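Local coordinates for effector protein Lem4 (lpg1101) (Legionella pneumophila subsp. pneumophila, PDB 6CGK), which acts as a membrane-associated protein tyrosine phosphatase of the haloacid dehalogenase (HAD) superfamily, a translocated bacterial effector represented here by its magnesium-binding HAD domain, at residues N18-N23 and F149-D154; V91-N96 and E130-A135; F77-N82 and E108-R113. The protein carries 1 engineered substitution. One frame throughout, in Å; residues are numbered along the deposited sequence.

Contact 1: N18-N23 and F149-D154; sequences NIVYLN and FRLICD. Engineered in segment 18-23: Asn23 (natural residue Asp). With MG (magnesium ion), chain C.
The guanidinium of Arg150 has the CD1 methyl of Ile19 over one face, 3.7 Å above its plane and offset toward the rim. Phe149 O lies in that plane and takes a bond from Arg150 NH1. The same oxygen accepts from Ile19 N, at 3.0 Å, and the two donors reach it from opposite faces of its carbonyl plane. The ring of Tyr21 has Ile19 CG2 over the centre of one face. Its CE2 meets Arg150 CD at 4.0 Å, obliquely. The Phe149 ring has Leu151 N over one face, 4.1 Å above the plane and offset toward the rim. Arg150 bends at chi2 (-62°), which lays its chain beside Ile19 and Tyr21. Glu140 of helix 132-140 holds the far ends: it forms a salt bridge with Arg150 and a hydrogen bond with the hydroxyl of Tyr21.

Five backbone hydrogen bonds join the parallel strands, from Ile19 N to Phe149 O through to Asn23 N to Cys153 O. Asn18 OD1 accepts from Phe149 N (3.1 Å), in its carbonyl plane. On the face of the sheet away from Ile19, Tyr21 and Arg150, Val20 CG1 meets Leu151 CD2 at 4.0 Å and Leu22 CD2 packs on Cys153 CB.

At the C-terminal ends lie Asn23, engineered from Asp, and Asp154. Asn23 binds the magnesium ion, with Asp25 and Asp155. The O of water 1, a metal ligand, donates to Asp154 OD1 at 2.8 Å; OD1 also accepts from Asp156 N. HAD phosphatases carry acidic residues at these strand ends around magnesium; Asn-x-Asp-Gly-Thr here stands for their DxDGT signature.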
# COMPACT_ATOMS: atom_id res chain seq x y z
N ASN A 18 8.26 -2.31 -12.24
CA ASN A 18 6.82 -2.47 -12.08
C ASN A 18 6.49 -2.19 -10.62
O ASN A 18 7.03 -2.85 -9.74
CB ASN A 18 6.39 -3.89 -12.45
CG ASN A 18 6.83 -4.25 -13.87
OD1 ASN A 18 6.49 -3.54 -14.81
ND2 ASN A 18 7.60 -5.31 -14.01
N ILE A 19 5.64 -1.19 -10.38
CA ILE A 19 5.33 -0.76 -9.02
C ILE A 19 3.82 -0.70 -8.82
O ILE A 19 3.08 -0.21 -9.68
CB ILE A 19 5.95 0.61 -8.70
CG1 ILE A 19 7.46 0.53 -8.91
CG2 ILE A 19 5.62 1.04 -7.26
CD1 ILE A 19 8.12 1.94 -8.76
N VAL A 20 3.39 -1.20 -7.65
CA VAL A 20 2.02 -1.16 -7.19
C VAL A 20 1.98 -0.17 -6.03
O VAL A 20 2.57 -0.42 -4.98
CB VAL A 20 1.53 -2.55 -6.76
CG1 VAL A 20 0.14 -2.48 -6.13
CG2 VAL A 20 1.57 -3.52 -7.96
N TYR A 21 1.31 0.96 -6.24
CA TYR A 21 1.15 2.01 -5.23
C TYR A 21 -0.24 1.88 -4.62
O TYR A 21 -1.24 2.04 -5.32
CB TYR A 21 1.26 3.40 -5.86
CG TYR A 21 2.64 3.84 -6.29
CD1 TYR A 21 3.61 4.14 -5.34
CD2 TYR A 21 2.95 4.04 -7.65
CE1 TYR A 21 4.86 4.61 -5.71
CE2 TYR A 21 4.21 4.49 -8.03
CZ TYR A 21 5.16 4.77 -7.07
OH TYR A 21 6.40 5.24 -7.44
N LEU A 22 -0.29 1.62 -3.32
CA LEU A 22 -1.55 1.36 -2.65
C LEU A 22 -1.71 2.35 -1.51
O LEU A 22 -0.82 2.48 -0.66
CB LEU A 22 -1.61 -0.06 -2.10
CG LEU A 22 -1.28 -1.24 -3.03
CD1 LEU A 22 -1.30 -2.56 -2.27
CD2 LEU A 22 -2.24 -1.28 -4.21
N ASN A 23 -2.83 3.05 -1.50
CA ASN A 23 -3.30 3.68 -0.29
C ASN A 23 -3.59 2.59 0.75
O ASN A 23 -3.80 1.43 0.41
CB ASN A 23 -4.57 4.48 -0.60
CG ASN A 23 -5.10 5.16 0.57
OD1 ASN A 23 -6.20 4.86 1.01
ND2 ASN A 23 -4.35 6.13 1.09
N PHE A 149 5.25 -0.86 -15.69
CA PHE A 149 3.86 -0.96 -15.29
C PHE A 149 3.63 -0.25 -13.96
O PHE A 149 4.46 -0.33 -13.05
CB PHE A 149 3.46 -2.43 -15.17
CG PHE A 149 2.06 -2.64 -14.68
CD1 PHE A 149 0.97 -2.36 -15.49
CD2 PHE A 149 1.84 -3.14 -13.42
CE1 PHE A 149 -0.33 -2.58 -15.03
CE2 PHE A 149 0.53 -3.36 -12.94
CZ PHE A 149 -0.55 -3.08 -13.75
N ARG A 150 2.50 0.45 -13.86
CA ARG A 150 2.11 1.13 -12.62
C ARG A 150 0.66 0.83 -12.32
O ARG A 150 -0.22 1.05 -13.16
CB ARG A 150 2.30 2.66 -12.70
CG ARG A 150 3.75 3.14 -12.85
CD ARG A 150 4.60 2.74 -11.63
NE ARG A 150 5.99 3.25 -11.77
CZ ARG A 150 6.96 2.62 -12.44
NH1 ARG A 150 6.71 1.46 -13.04
NH2 ARG A 150 8.18 3.14 -12.49
N LEU A 151 0.41 0.34 -11.10
CA LEU A 151 -0.93 0.14 -10.58
C LEU A 151 -1.09 1.07 -9.38
O LEU A 151 -0.21 1.13 -8.53
CB LEU A 151 -1.16 -1.32 -10.18
CG LEU A 151 -2.47 -1.64 -9.44
CD1 LEU A 151 -3.69 -1.29 -10.29
CD2 LEU A 151 -2.51 -3.10 -9.02
N ILE A 152 -2.20 1.82 -9.35
CA ILE A 152 -2.49 2.75 -8.26
C ILE A 152 -3.91 2.48 -7.81
O ILE A 152 -4.84 2.55 -8.63
CB ILE A 152 -2.38 4.22 -8.69
CG1 ILE A 152 -0.97 4.56 -9.15
CG2 ILE A 152 -2.88 5.15 -7.56
CD1 ILE A 152 -0.88 5.99 -9.72
N CYS A 153 -4.08 2.20 -6.52
CA CYS A 153 -5.40 2.03 -5.91
C CYS A 153 -5.57 3.01 -4.76
O CYS A 153 -4.72 3.08 -3.86
CB CYS A 153 -5.58 0.60 -5.40
SG CYS A 153 -5.52 -0.58 -6.73
N ASP A 154 -6.66 3.78 -4.79
CA ASP A 154 -7.00 4.69 -3.70
C ASP A 154 -8.51 4.79 -3.59
O ASP A 154 -9.21 4.79 -4.60
CB ASP A 154 -6.38 6.07 -3.94
CG ASP A 154 -6.14 6.84 -2.66
OD1 ASP A 154 -7.02 6.83 -1.78
OD2 ASP A 154 -5.07 7.46 -2.54
MG MG C . -7.57 5.84 1.99
O HOH W 1 -7.15 7.56 0.89
O HOH W 2 -9.07 6.80 3.00

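Contact 2: V91-N96 and E130-A135; sequences VIISRN and EDKYKA. With PO4 (phosphate ion), chain B.
Ser94, Arg95 and Lys132 meet around one phosphate ion bound in the active site. No hydrogen bond joins the two segments directly; the phosphate links them. Ser94 OG donates to phosphate O1 at 2.5 Å. Arg95 N gives a nearly straight bond to phosphate O2 at 2.8 Å (173° at the hydrogen). Lys132 NZ reaches the same O2 at 3.1 Å, so that oxygen is gripped from both segments. Bends at chi2 (-61°) and chi4 (63°) carry the lysine nitrogen there. Ser94 OG also accepts from Asn96 N, forming an ST turn that fixes the hydroxyl.

Among the charged groups, Lys132 NZ lies over one face of the Arg95 guanidinium, toward the rim. Asp159 of helix 157-169 forms salt bridges with both side chains and ties them together.

The apolar part is small. Ala135 CB touches Ile93 CG2 and Ile93 CD1, both at 3.9 Å.

A water bridges Arg95 and Glu130. It donates to Glu130 O and accepts weakly from Arg95 NE.

Hydroxyl, amide and ammonium donors thus converge on one anion. This chemistry suits recognition of a phosphoryl group, as with the serine and lysine of HAD motifs II and III.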
# COMPACT_ATOMS: atom_id res chain seq x y z
N VAL A 91 4.37 -0.52 -2.85
CA VAL A 91 4.63 0.71 -2.11
C VAL A 91 3.31 1.13 -1.47
O VAL A 91 2.32 1.35 -2.19
CB VAL A 91 5.17 1.84 -3.00
CG1 VAL A 91 5.39 3.09 -2.16
CG2 VAL A 91 6.45 1.45 -3.70
N ILE A 92 3.27 1.23 -0.14
CA ILE A 92 2.07 1.72 0.56
C ILE A 92 2.27 3.20 0.88
O ILE A 92 3.30 3.59 1.45
CB ILE A 92 1.79 0.90 1.83
CG1 ILE A 92 1.39 -0.53 1.44
CG2 ILE A 92 0.69 1.62 2.65
CD1 ILE A 92 1.14 -1.49 2.65
N ILE A 93 1.33 4.04 0.46
CA ILE A 93 1.43 5.48 0.71
C ILE A 93 0.21 5.87 1.53
O ILE A 93 -0.93 5.68 1.09
CB ILE A 93 1.51 6.32 -0.58
CG1 ILE A 93 2.68 5.85 -1.45
CG2 ILE A 93 1.66 7.81 -0.22
CD1 ILE A 93 2.87 6.73 -2.72
N SER A 94 0.44 6.40 2.72
CA SER A 94 -0.68 6.54 3.65
C SER A 94 -0.44 7.70 4.60
O SER A 94 0.69 7.94 5.03
CB SER A 94 -0.86 5.24 4.47
OG SER A 94 -1.85 5.39 5.48
N ARG A 95 -1.54 8.38 4.98
CA ARG A 95 -1.47 9.37 6.06
C ARG A 95 -1.57 8.74 7.45
O ARG A 95 -1.57 9.49 8.44
CB ARG A 95 -2.59 10.41 5.96
CG ARG A 95 -2.82 11.03 4.63
CD ARG A 95 -3.81 12.18 4.75
NE ARG A 95 -4.03 12.81 3.45
CZ ARG A 95 -4.94 12.41 2.57
NH1 ARG A 95 -5.73 11.37 2.85
NH2 ARG A 95 -5.07 13.05 1.42
N ASN A 96 -1.66 7.42 7.53
CA ASN A 96 -1.72 6.76 8.83
C ASN A 96 -0.29 6.49 9.34
O ASN A 96 0.70 6.75 8.66
CB ASN A 96 -2.53 5.47 8.71
CG ASN A 96 -3.24 5.10 10.01
OD1 ASN A 96 -2.70 5.31 11.09
ND2 ASN A 96 -4.47 4.63 9.90
N GLU A 130 2.09 12.00 3.90
CA GLU A 130 1.25 13.18 4.07
C GLU A 130 1.13 13.99 2.79
O GLU A 130 0.33 14.92 2.73
CB GLU A 130 1.78 14.04 5.20
CG GLU A 130 1.81 13.27 6.55
CD GLU A 130 2.17 14.12 7.75
OE1 GLU A 130 1.51 15.16 8.02
OE2 GLU A 130 3.14 13.77 8.44
N ASP A 131 1.91 13.67 1.75
CA ASP A 131 1.88 14.43 0.50
C ASP A 131 2.04 13.36 -0.58
O ASP A 131 3.18 13.02 -0.92
CB ASP A 131 2.99 15.47 0.45
CG ASP A 131 2.90 16.39 -0.77
OD1 ASP A 131 2.32 15.99 -1.80
OD2 ASP A 131 3.42 17.53 -0.72
N LYS A 132 0.92 12.78 -1.02
CA LYS A 132 0.98 11.59 -1.89
C LYS A 132 1.63 11.92 -3.22
O LYS A 132 2.36 11.09 -3.79
CB LYS A 132 -0.43 11.04 -2.17
CG LYS A 132 -1.33 10.78 -0.98
CD LYS A 132 -0.77 9.77 -0.03
CE LYS A 132 -1.74 9.52 1.14
NZ LYS A 132 -3.06 8.93 0.73
N TYR A 133 1.33 13.10 -3.77
CA TYR A 133 1.98 13.53 -5.00
C TYR A 133 3.49 13.50 -4.83
O TYR A 133 4.20 12.87 -5.62
CB TYR A 133 1.48 14.93 -5.37
CG TYR A 133 2.17 15.63 -6.53
CD1 TYR A 133 1.83 15.34 -7.84
CD2 TYR A 133 3.12 16.61 -6.31
CE1 TYR A 133 2.44 16.00 -8.91
CE2 TYR A 133 3.75 17.29 -7.38
CZ TYR A 133 3.39 16.97 -8.67
OH TYR A 133 3.98 17.62 -9.75
N LYS A 134 4.00 14.20 -3.81
CA LYS A 134 5.44 14.25 -3.60
C LYS A 134 6.02 12.88 -3.28
O LYS A 134 7.18 12.61 -3.64
CB LYS A 134 5.76 15.22 -2.48
CG LYS A 134 7.23 15.41 -2.21
CD LYS A 134 7.43 16.64 -1.34
CE LYS A 134 6.98 17.92 -2.04
NZ LYS A 134 7.06 19.09 -1.12
N ALA A 135 5.26 12.02 -2.60
CA ALA A 135 5.74 10.66 -2.29
C ALA A 135 6.01 9.87 -3.57
O ALA A 135 7.05 9.20 -3.70
CB ALA A 135 4.70 9.91 -1.43
P PO4 B . -4.74 6.73 4.10
O1 PO4 B . -4.01 5.40 4.20
O2 PO4 B . -3.90 7.84 3.49
O3 PO4 B . -5.12 7.12 5.52
O4 PO4 B . -6.04 6.56 3.34
O HOH W 3 -1.78 15.14 4.57

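Contact 3: F77-N82 and E108-R113; sequences FLQDVN and ENIDHR
Leu78 comes first, packing its CB against the CG2 methyl of Ile110 at 4.0 Å. Its CD1 meets Ile110 CD1 at 4.1 Å, and the two side chains cross at about a right angle. Leu78 also touches Leu105 of helix 98-107 and Ile90 of the sheet.

Gln79 follows. Its CG sits 4.1 Å from Ile110 CG1. The chain is extended beyond CG (chi2 -175°), which carries the amide out to Asn109. Gln79 OE1 lies 3.3 Å from Asn109 O, but both are acceptors and no bond joins them. Lys75 donates to that amide oxygen instead.

One turn on from Leu78, Asn82 makes the polar link. Its ND2 donates to Asp111 O at 2.9 Å. The bond is bent, 136° at the hydrogen. Ile110 CG2 also packs on this nitrogen, 3.9 Å away. A water accepts from Asp111 N and, weakly, from Asn82 ND2.

The loop has its own turns. Asn109, with positive phi, is the C-prime residue of a Schellman motif ending helix 98-107. Asp111 OD1 accepts from Arg113 N in an Asx turn. Ile110 fits against helix 72-82 where the loop leaves helix 98-107 for strand 116-118, beside strand 89-93: the return of a beta-alpha-beta crossover.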
# COMPACT_ATOMS: atom_id res chain seq x y z
N PHE A 77 -4.38 -10.54 -2.09
CA PHE A 77 -3.64 -9.79 -3.11
C PHE A 77 -2.22 -9.49 -2.65
O PHE A 77 -1.26 -9.74 -3.38
CB PHE A 77 -4.40 -8.50 -3.45
CG PHE A 77 -3.70 -7.61 -4.45
CD1 PHE A 77 -3.86 -7.82 -5.81
CD2 PHE A 77 -2.90 -6.57 -4.03
CE1 PHE A 77 -3.22 -7.01 -6.74
CE2 PHE A 77 -2.26 -5.74 -4.94
CZ PHE A 77 -2.42 -5.96 -6.31
N LEU A 78 -2.07 -8.96 -1.43
CA LEU A 78 -0.73 -8.64 -0.95
C LEU A 78 0.13 -9.88 -0.85
O LEU A 78 1.32 -9.86 -1.20
CB LEU A 78 -0.80 -7.95 0.41
CG LEU A 78 -1.44 -6.57 0.38
CD1 LEU A 78 -1.90 -6.09 1.78
CD2 LEU A 78 -0.43 -5.60 -0.29
N GLN A 79 -0.45 -10.99 -0.38
CA GLN A 79 0.32 -12.21 -0.27
C GLN A 79 0.71 -12.73 -1.65
O GLN A 79 1.83 -13.21 -1.83
CB GLN A 79 -0.47 -13.25 0.51
CG GLN A 79 -0.59 -12.90 1.97
CD GLN A 79 -1.27 -13.98 2.78
OE1 GLN A 79 -0.95 -14.16 3.95
NE2 GLN A 79 -2.24 -14.66 2.18
N ASP A 80 -0.19 -12.63 -2.63
CA ASP A 80 0.13 -13.09 -3.98
C ASP A 80 1.19 -12.21 -4.63
O ASP A 80 2.11 -12.72 -5.28
CB ASP A 80 -1.12 -13.11 -4.87
CG ASP A 80 -2.08 -14.24 -4.53
OD1 ASP A 80 -1.68 -15.26 -3.91
OD2 ASP A 80 -3.26 -14.10 -4.92
N VAL A 81 1.05 -10.89 -4.51
CA VAL A 81 2.00 -9.99 -5.17
C VAL A 81 3.36 -10.05 -4.48
O VAL A 81 4.39 -9.90 -5.13
CB VAL A 81 1.44 -8.54 -5.21
CG1 VAL A 81 2.49 -7.58 -5.78
CG2 VAL A 81 0.18 -8.47 -6.05
N ASN A 82 3.39 -10.28 -3.16
CA ASN A 82 4.67 -10.51 -2.48
C ASN A 82 5.47 -11.61 -3.16
O ASN A 82 6.71 -11.56 -3.22
CB ASN A 82 4.43 -10.90 -1.02
CG ASN A 82 4.36 -9.71 -0.08
OD1 ASN A 82 4.80 -8.59 -0.39
ND2 ASN A 82 3.77 -9.94 1.10
N GLU A 108 -2.42 -10.02 10.15
CA GLU A 108 -2.92 -10.84 9.07
C GLU A 108 -1.86 -11.77 8.50
O GLU A 108 -2.10 -12.44 7.48
CB GLU A 108 -3.47 -9.94 7.96
CG GLU A 108 -4.56 -8.99 8.45
CD GLU A 108 -5.89 -9.67 8.59
OE1 GLU A 108 -6.00 -10.79 8.07
OE2 GLU A 108 -6.83 -9.11 9.22
N ASN A 109 -0.68 -11.83 9.12
CA ASN A 109 0.39 -12.74 8.70
C ASN A 109 0.82 -12.45 7.26
O ASN A 109 1.10 -13.36 6.47
CB ASN A 109 -0.02 -14.21 8.88
CG ASN A 109 1.18 -15.15 8.96
OD1 ASN A 109 2.29 -14.74 9.32
ND2 ASN A 109 0.95 -16.41 8.67
N ILE A 110 0.87 -11.16 6.94
CA ILE A 110 1.39 -10.67 5.66
C ILE A 110 2.81 -10.19 5.86
O ILE A 110 3.07 -9.32 6.70
CB ILE A 110 0.52 -9.54 5.10
CG1 ILE A 110 -0.89 -10.05 4.84
CG2 ILE A 110 1.16 -8.98 3.79
CD1 ILE A 110 -1.91 -8.92 4.74
N ASP A 111 3.73 -10.73 5.08
CA ASP A 111 5.11 -10.31 5.16
C ASP A 111 5.25 -8.90 4.59
O ASP A 111 4.69 -8.60 3.53
CB ASP A 111 5.97 -11.32 4.36
CG ASP A 111 7.44 -10.98 4.34
OD1 ASP A 111 7.92 -10.21 5.18
OD2 ASP A 111 8.14 -11.58 3.48
N HIS A 112 5.91 -8.01 5.32
CA HIS A 112 6.10 -6.66 4.83
C HIS A 112 7.59 -6.32 4.69
O HIS A 112 7.93 -5.16 4.44
CB HIS A 112 5.30 -5.65 5.70
CG HIS A 112 5.69 -5.58 7.15
ND1 HIS A 112 6.79 -4.88 7.59
CD2 HIS A 112 5.07 -6.05 8.27
CE1 HIS A 112 6.87 -4.96 8.90
NE2 HIS A 112 5.85 -5.68 9.34
N ARG A 113 8.47 -7.33 4.77
CA ARG A 113 9.91 -7.12 4.66
C ARG A 113 10.26 -6.30 3.43
O ARG A 113 11.17 -5.47 3.46
CB ARG A 113 10.64 -8.46 4.60
O HOH W 4 3.01 -12.71 2.80

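In the fold
Contact 1 is the buried centre of the domain, two parallel strands of one sheet held by regular backbone bonds. Contact 2 is also largely buried and shares that sheet, since strands 19-23 and 89-93 are neighbours. It joins the end of a strand to the start of a helix, and its polar groups serve the bound phosphate. Together contacts 1 and 2 line the active site, Asn23 lying beside Lys132. Contact 3 is only partly buried and far from the metal. It joins a helix to a loop through one isoleucine and one hydrogen bond from an asparagine side chain. Still, Leu78 and Phe77 touch Leu22 of contact 1. Contacts 2 and 3 do not touch.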